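Uncharacterized protein YacP (Bacillus subtilis, PDB 5MQ8) is the endoribonuclease Rae1, a PIN-clan NYN-domain protein involved in ribosome-dependent decay of mRNA. Local coordinates at residues L4-W15 / K119-V128. Sequence-based numbering, arbitrary orientation.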
loop_
_atom_site.group_PDB
_atom_site.type_symbol
_atom_site.label_atom_id
_atom_site.label_comp_id
_atom_site.label_asym_id
_atom_site.label_seq_id
_atom_site.Cartn_x
_atom_site.Cartn_y
_atom_site.Cartn_z
ATOM N N LEU A 4 -13.173 22.619 5.473
ATOM C CA LEU A 4 -13.509 21.856 6.670
ATOM C C LEU A 4 -12.480 22.124 7.761
ATOM O O LEU A 4 -11.288 21.891 7.557
ATOM C CB LEU A 4 -13.639 20.358 6.380
ATOM C CG LEU A 4 -14.038 19.436 7.577
ATOM C CD1 LEU A 4 -15.411 19.790 8.157
ATOM C CD2 LEU A 4 -14.058 18.008 7.161
ATOM N N LEU A 5 -12.947 22.647 8.903
ATOM C CA LEU A 5 -12.128 22.949 10.082
ATOM C C LEU A 5 -12.500 21.889 11.095
ATOM O O LEU A 5 -13.676 21.730 11.411
ATOM C CB LEU A 5 -12.402 24.377 10.615
ATOM C CG LEU A 5 -12.164 25.550 9.635
ATOM C CD1 LEU A 5 -12.454 26.896 10.293
ATOM C CD2 LEU A 5 -10.739 25.567 9.112
ATOM N N VAL A 6 -11.519 21.091 11.515
ATOM C CA VAL A 6 -11.751 19.933 12.366
ATOM C C VAL A 6 -11.258 20.122 13.798
ATOM O O VAL A 6 -10.097 20.462 14.013
ATOM C CB VAL A 6 -11.145 18.631 11.718
ATOM C CG1 VAL A 6 -11.459 17.384 12.550
ATOM C CG2 VAL A 6 -11.620 18.440 10.277
ATOM N N ASP A 7 -12.143 19.837 14.779
ATOM C CA ASP A 7 -11.786 19.837 16.191
ATOM C C ASP A 7 -11.184 18.446 16.406
ATOM O O ASP A 7 -11.913 17.466 16.615
ATOM C CB ASP A 7 -13.042 20.063 17.058
ATOM C CG ASP A 7 -12.869 20.058 18.578
ATOM O OD1 ASP A 7 -11.784 19.653 19.060
ATOM O OD2 ASP A 7 -13.853 20.374 19.285
ATOM N N GLY A 8 -9.861 18.382 16.262
ATOM C CA GLY A 8 -9.060 17.170 16.343
ATOM C C GLY A 8 -9.258 16.320 17.582
ATOM O O GLY A 8 -9.495 15.114 17.468
ATOM N N TYR A 9 -9.147 16.937 18.770
ATOM C CA TYR A 9 -9.328 16.235 20.053
ATOM C C TYR A 9 -10.737 15.641 20.171
ATOM O O TYR A 9 -10.880 14.511 20.631
ATOM C CB TYR A 9 -9.017 17.156 21.259
ATOM C CG TYR A 9 -9.183 16.456 22.590
ATOM C CD1 TYR A 9 -8.279 15.479 23.006
ATOM C CD2 TYR A 9 -10.290 16.706 23.399
ATOM C CE1 TYR A 9 -8.444 14.804 24.218
ATOM C CE2 TYR A 9 -10.474 16.027 24.609
ATOM C CZ TYR A 9 -9.537 15.090 25.019
ATOM O OH TYR A 9 -9.694 14.440 26.220
ATOM N N ASN A 10 -11.759 16.393 19.744
ATOM C CA ASN A 10 -13.137 15.928 19.778
ATOM C C ASN A 10 -13.348 14.673 18.940
ATOM O O ASN A 10 -14.064 13.774 19.393
ATOM C CB ASN A 10 -14.108 17.020 19.355
ATOM C CG ASN A 10 -15.553 16.664 19.602
ATOM O OD1 ASN A 10 -16.322 16.400 18.672
ATOM N ND2 ASN A 10 -15.944 16.634 20.869
ATOM N N MET A 11 -12.732 14.606 17.724
ATOM C CA MET A 11 -12.841 13.434 16.837
ATOM C C MET A 11 -12.225 12.243 17.510
ATOM O O MET A 11 -12.834 11.176 17.530
ATOM C CB MET A 11 -12.180 13.671 15.454
ATOM C CG MET A 11 -12.813 14.775 14.627
ATOM S SD MET A 11 -14.614 14.692 14.403
ATOM C CE MET A 11 -15.138 16.040 15.440
ATOM N N ILE A 12 -11.032 12.433 18.083
ATOM C CA ILE A 12 -10.262 11.410 18.792
ATOM C C ILE A 12 -11.107 10.733 19.887
ATOM O O ILE A 12 -11.181 9.513 19.913
ATOM C CB ILE A 12 -8.912 11.973 19.312
ATOM C CG1 ILE A 12 -7.909 12.153 18.150
ATOM C CG2 ILE A 12 -8.321 11.074 20.420
ATOM C CD1 ILE A 12 -6.583 12.896 18.499
ATOM N N GLY A 13 -11.764 11.531 20.722
ATOM C CA GLY A 13 -12.606 11.039 21.804
ATOM C C GLY A 13 -13.928 10.424 21.381
ATOM O O GLY A 13 -14.517 9.667 22.156
ATOM N N ALA A 14 -14.413 10.736 20.154
ATOM C CA ALA A 14 -15.708 10.256 19.675
ATOM C C ALA A 14 -15.651 9.063 18.696
ATOM O O ALA A 14 -16.650 8.370 18.553
ATOM C CB ALA A 14 -16.480 11.408 19.053
ATOM N N TRP A 15 -14.519 8.855 17.995
ATOM C CA TRP A 15 -14.402 7.779 17.011
ATOM C C TRP A 15 -13.873 6.508 17.681
ATOM O O TRP A 15 -12.834 6.572 18.357
ATOM C CB TRP A 15 -13.530 8.211 15.815
ATOM C CG TRP A 15 -14.065 9.367 15.000
ATOM C CD1 TRP A 15 -15.186 10.106 15.247
ATOM C CD2 TRP A 15 -13.483 9.913 13.808
ATOM N NE1 TRP A 15 -15.338 11.074 14.282
ATOM C CE2 TRP A 15 -14.314 10.971 13.380
ATOM C CE3 TRP A 15 -12.373 9.567 13.019
ATOM C CZ2 TRP A 15 -14.039 11.720 12.227
ATOM C CZ3 TRP A 15 -12.104 10.312 11.876
ATOM C CH2 TRP A 15 -12.930 11.374 11.494
ATOM N N LYS A 119 -20.801 20.310 11.772
ATOM C CA LYS A 119 -20.789 18.916 11.357
ATOM C C LYS A 119 -20.425 18.106 12.596
ATOM O O LYS A 119 -19.435 18.412 13.271
ATOM C CB LYS A 119 -19.768 18.711 10.214
ATOM C CG LYS A 119 -19.827 17.344 9.568
ATOM C CD LYS A 119 -18.701 17.130 8.540
ATOM C CE LYS A 119 -19.077 17.499 7.121
ATOM N NZ LYS A 119 -19.185 18.960 6.910
ATOM N N SER A 120 -21.248 17.126 12.942
ATOM C CA SER A 120 -20.980 16.314 14.125
ATOM C C SER A 120 -19.837 15.319 13.901
ATOM O O SER A 120 -19.495 14.994 12.760
ATOM C CB SER A 120 -22.240 15.577 14.574
ATOM O OG SER A 120 -22.606 14.595 13.624
ATOM N N ALA A 121 -19.276 14.823 15.008
ATOM C CA ALA A 121 -18.211 13.831 15.010
ATOM C C ALA A 121 -18.646 12.547 14.287
ATOM O O ALA A 121 -17.862 11.982 13.523
ATOM C CB ALA A 121 -17.805 13.516 16.436
ATOM N N ARG A 122 -19.910 12.119 14.517
ATOM C CA ARG A 122 -20.554 10.943 13.936
ATOM C C ARG A 122 -20.695 11.110 12.422
ATOM O O ARG A 122 -20.409 10.166 11.682
ATOM C CB ARG A 122 -21.938 10.739 14.590
ATOM C CG ARG A 122 -22.453 9.302 14.527
ATOM C CD ARG A 122 -23.745 9.079 15.309
ATOM N NE ARG A 122 -23.534 9.028 16.759
ATOM C CZ ARG A 122 -23.214 7.934 17.447
ATOM N NH1 ARG A 122 -23.039 7.997 18.761
ATOM N NH2 ARG A 122 -23.091 6.763 16.830
ATOM N N GLU A 123 -21.125 12.309 11.966
ATOM C CA GLU A 123 -21.294 12.633 10.554
ATOM C C GLU A 123 -19.966 12.579 9.829
ATOM O O GLU A 123 -19.903 11.982 8.752
ATOM C CB GLU A 123 -21.908 14.025 10.371
ATOM C CG GLU A 123 -23.424 14.061 10.440
ATOM C CD GLU A 123 -24.020 15.391 10.864
ATOM O OE1 GLU A 123 -23.539 16.452 10.401
ATOM O OE2 GLU A 123 -24.982 15.365 11.661
ATOM N N LEU A 124 -18.899 13.201 10.406
ATOM C CA LEU A 124 -17.585 13.181 9.768
ATOM C C LEU A 124 -17.072 11.748 9.664
ATOM O O LEU A 124 -16.621 11.357 8.588
ATOM C CB LEU A 124 -16.561 14.124 10.439
ATOM C CG LEU A 124 -15.180 14.236 9.732
ATOM C CD1 LEU A 124 -15.304 14.726 8.295
ATOM C CD2 LEU A 124 -14.210 15.093 10.529
ATOM N N LEU A 125 -17.219 10.951 10.745
ATOM C CA LEU A 125 -16.820 9.538 10.769
ATOM C C LEU A 125 -17.504 8.727 9.645
ATOM O O LEU A 125 -16.822 7.991 8.936
ATOM C CB LEU A 125 -17.088 8.905 12.150
ATOM C CG LEU A 125 -16.787 7.383 12.311
ATOM C CD1 LEU A 125 -15.286 7.064 12.139
ATOM C CD2 LEU A 125 -17.276 6.879 13.656
ATOM N N ARG A 126 -18.841 8.893 9.477
ATOM C CA ARG A 126 -19.663 8.219 8.451
ATOM C C ARG A 126 -19.150 8.557 7.036
ATOM O O ARG A 126 -19.016 7.666 6.206
ATOM C CB ARG A 126 -21.155 8.601 8.619
ATOM C CG ARG A 126 -22.106 7.931 7.624
ATOM C CD ARG A 126 -23.468 8.603 7.581
ATOM N NE ARG A 126 -24.127 8.394 6.287
ATOM C CZ ARG A 126 -25.369 8.773 5.997
ATOM N NH1 ARG A 126 -26.117 9.381 6.910
ATOM N NH2 ARG A 126 -25.876 8.539 4.792
ATOM N N GLU A 127 -18.823 9.830 6.797
ATOM C CA GLU A 127 -18.253 10.353 5.556
ATOM C C GLU A 127 -16.862 9.753 5.317
ATOM O O GLU A 127 -16.597 9.247 4.227
ATOM C CB GLU A 127 -18.168 11.877 5.614
ATOM C CG GLU A 127 -19.523 12.540 5.455
ATOM C CD GLU A 127 -19.544 14.052 5.377
ATOM O OE1 GLU A 127 -18.461 14.678 5.277
ATOM O OE2 GLU A 127 -20.664 14.612 5.372
ATOM N N VAL A 128 -16.003 9.753 6.360
ATOM C CA VAL A 128 -14.659 9.172 6.301
ATOM C C VAL A 128 -14.716 7.668 5.975
ATOM O O VAL A 128 -13.971 7.215 5.111
ATOM C CB VAL A 128 -13.828 9.499 7.586
ATOM C CG1 VAL A 128 -12.630 8.575 7.744
ATOM C CG2 VAL A 128 -13.385 10.962 7.600
#
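Met11 and Ala121 have the nearest CA atoms across the two segments, where helix 8-14 meets the start of helix 121-128; the helix axes pass 10.0 Å apart at a crossing angle of -77°. Strand 4-7, the central strand of the parallel sheet, runs into helix 8-14, while residues 119-128 lead from the edge strand 117-119 into a helix packed against the side of strand 4-7 that carries Leu4 and Val6. Ser120 N-caps that helix, its OG accepting from Glu123 N, and a weak return bond from Ser120 N to Glu123 OE1 completes the capping box.

Trp15 dominates the side-chain contact. Its indole NE1 donates to Ala121 O at 2.8 Å through a bent bond (141°), the donor standing above the carbonyl plane. That oxygen also takes the helical bond from Leu125 N, which arrives from the opposite face. Leu125 lies over one face of the indole, its CB 3.7 Å from the centroid of the five-membered ring in a CH-pi contact, and Met11 CB lies over the other. At the ring edge, Leu124 CG sits in plane, 3.7 Å from Trp15 CZ2. The methyl of Ala121 fits against helix 8-14, with its CB 3.6 Å from Ala14 CB. Met11, bent at chi2 and chi3, brings SD to 3.7 Å from Ala121 CA.

Deeper toward the sheet, Leu124 holds CG anti to its own N (chi1 -175°) and divides its methyls: CD2 meets Met11 SD and Val6 CG1, whereas CD1 meets Leu4 CD2 tip to tip at 3.7 Å. Leu33 of helix 23-44 also touches Trp15, and Asn10 OD1 accepts from Ser103 N.

The principle illustrated is that a helix carbonyl can satisfy an indole N-H in an otherwise apolar contact. With side chains over both faces, the bond probably helps set the ring's rotation, tying the residue that follows helix 8-14 to the first turn of helix 121-145 within this PIN-like domain.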